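Local structure of inositol dehydrogenase (Lactobacillus casei, 4MKX) at residues 32-37 and 61-66. The protein probably oxidises scyllo-inositol with NAD as cofactor, as a sugar alcohol dehydrogenase of the Gfo/Idh/MocA family. Residues are numbered along the deposited sequence; the frame is centred on the assembly and turned at random.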
loop_
_atom_site.group_PDB
_atom_site.type_symbol
_atom_site.label_atom_id
_atom_site.label_comp_id
_atom_site.label_asym_id
_atom_site.label_seq_id
_atom_site.Cartn_x
_atom_site.Cartn_y
_atom_site.Cartn_z
ATOM N N HIS A 32 -28.885 2.283 15.379
ATOM C CA HIS A 32 -29.700 1.081 15.357
ATOM C C HIS A 32 -31.143 1.409 14.997
ATOM O O HIS A 32 -31.777 0.700 14.219
ATOM C CB HIS A 32 -29.682 0.385 16.726
ATOM C CG HIS A 32 -28.420 -0.373 17.014
ATOM N ND1 HIS A 32 -27.872 -1.281 16.130
ATOM C CD2 HIS A 32 -27.625 -0.395 18.109
ATOM C CE1 HIS A 32 -26.781 -1.805 16.658
ATOM N NE2 HIS A 32 -26.611 -1.290 17.865
ATOM N N ALA A 33 -31.670 2.470 15.599
ATOM C CA ALA A 33 -33.071 2.837 15.383
ATOM C C ALA A 33 -33.322 3.190 13.924
ATOM O O ALA A 33 -34.297 2.735 13.329
ATOM C CB ALA A 33 -33.456 4.000 16.278
ATOM N N THR A 34 -32.438 4.003 13.358
ATOM C CA THR A 34 -32.569 4.418 11.959
ATOM C C THR A 34 -32.473 3.211 11.039
ATOM O O THR A 34 -33.255 3.068 10.101
ATOM C CB THR A 34 -31.491 5.437 11.586
ATOM O OG1 THR A 34 -31.597 6.566 12.457
ATOM C CG2 THR A 34 -31.643 5.903 10.141
ATOM N N ASN A 35 -31.513 2.333 11.309
ATOM C CA ASN A 35 -31.344 1.148 10.486
ATOM C C ASN A 35 -32.565 0.242 10.525
ATOM O O ASN A 35 -33.045 -0.214 9.489
ATOM C CB ASN A 35 -30.101 0.371 10.913
ATOM C CG ASN A 35 -28.814 1.028 10.483
ATOM O OD1 ASN A 35 -28.801 1.941 9.648
ATOM N ND2 ASN A 35 -27.714 0.559 11.044
ATOM N N ILE A 36 -33.076 -0.017 11.725
ATOM C CA ILE A 36 -34.218 -0.891 11.883
ATOM C C ILE A 36 -35.435 -0.322 11.158
ATOM O O ILE A 36 -36.183 -1.061 10.525
ATOM C CB ILE A 36 -34.550 -1.103 13.377
ATOM C CG1 ILE A 36 -33.485 -1.981 14.029
ATOM C CG2 ILE A 36 -35.934 -1.738 13.539
ATOM C CD1 ILE A 36 -33.437 -1.836 15.538
ATOM N N ALA A 37 -35.600 0.993 11.229
ATOM C CA ALA A 37 -36.777 1.653 10.663
ATOM C C ALA A 37 -36.760 1.720 9.134
ATOM O O ALA A 37 -37.817 1.722 8.504
ATOM C CB ALA A 37 -36.914 3.059 11.232
ATOM N N LYS A 61 -41.032 12.011 14.972
ATOM C CA LYS A 61 -40.925 12.807 13.757
ATOM C C LYS A 61 -40.087 12.102 12.697
ATOM O O LYS A 61 -40.573 11.792 11.609
ATOM C CB LYS A 61 -40.303 14.168 14.072
ATOM C CG LYS A 61 -40.023 15.022 12.843
ATOM C CD LYS A 61 -39.566 16.413 13.247
ATOM C CE LYS A 61 -39.723 17.396 12.104
ATOM N NZ LYS A 61 -39.669 18.804 12.583
ATOM N N GLU A 62 -38.828 11.849 13.033
ATOM C CA GLU A 62 -37.863 11.313 12.078
ATOM C C GLU A 62 -38.166 9.889 11.635
ATOM O O GLU A 62 -38.024 9.565 10.459
ATOM C CB GLU A 62 -36.451 11.386 12.657
ATOM C CG GLU A 62 -35.926 12.797 12.774
ATOM C CD GLU A 62 -35.768 13.453 11.423
ATOM O OE1 GLU A 62 -35.170 12.818 10.528
ATOM O OE2 GLU A 62 -36.248 14.595 11.253
ATOM N N LEU A 63 -38.587 9.039 12.568
ATOM C CA LEU A 63 -38.744 7.620 12.259
ATOM C C LEU A 63 -40.183 7.117 12.288
ATOM O O LEU A 63 -40.437 5.949 11.980
ATOM C CB LEU A 63 -37.885 6.772 13.198
ATOM C CG LEU A 63 -36.417 7.165 13.362
ATOM C CD1 LEU A 63 -35.700 6.128 14.211
ATOM C CD2 LEU A 63 -35.738 7.305 12.023
ATOM N N GLY A 64 -41.120 7.985 12.656
ATOM C CA GLY A 64 -42.523 7.607 12.730
ATOM C C GLY A 64 -42.816 6.466 13.688
ATOM O O GLY A 64 -43.681 5.624 13.424
ATOM N N VAL A 65 -42.078 6.420 14.794
ATOM C CA VAL A 65 -42.348 5.453 15.849
ATOM C C VAL A 65 -43.729 5.744 16.435
ATOM O O VAL A 65 -44.047 6.893 16.740
ATOM C CB VAL A 65 -41.275 5.531 16.949
ATOM C CG1 VAL A 65 -41.743 4.837 18.214
ATOM C CG2 VAL A 65 -39.979 4.916 16.454
ATOM N N GLU A 66 -44.540 4.704 16.589
ATOM C CA GLU A 66 -45.916 4.865 17.058
ATOM C C GLU A 66 -46.073 5.014 18.574
ATOM O O GLU A 66 -46.823 5.874 19.041
ATOM C CB GLU A 66 -46.778 3.715 16.544
ATOM C CG GLU A 66 -47.027 3.796 15.048
ATOM C CD GLU A 66 -47.683 2.552 14.493
ATOM O OE1 GLU A 66 -48.379 1.848 15.259
ATOM O OE2 GLU A 66 -47.498 2.279 13.286
#
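Leu63 of helix 53-63 pushes its isobutyl group against helix 27-38, where Ala33 and Ala37 point their methyls at it and Thr34 flanks them. Both helices belong to the Rossmann fold, the first following strand 18-23 and the second following strand 43-49, so the contact joins two neighbouring helices over the parallel sheet. Leucine suits the place because its branched end spreads two methyls over the small residues of the helix, CD1 on Ala33 and the backbone beside it, CD2 beside Thr34. CD1 makes the nearest approach, 3.7 Å from Ala33 CB. It also rests against the helix backbone, 3.8 Å from Ala33 O. Ala33 is buried, and its short side chain lets the leucine come this near; both residues also touch Leu45 on strand 43-49, which closes the contact on the sheet side. With chi1 at -50°, CG of Leu63 stands anti to its own carbonyl carbon, which carries the branch towards helix 27-38. One turn beyond Ala33, Ala37 presents CB to Leu63 CB at 4.3 Å, a looser touch between two small groups. No hydrogen bond crosses between the segments. Threonine can border this apolar patch because its hydroxyl is satisfied within its own helix, by Lys30 O; CD2 of Leu63 lies 4.2 Å from Thr34 OG1.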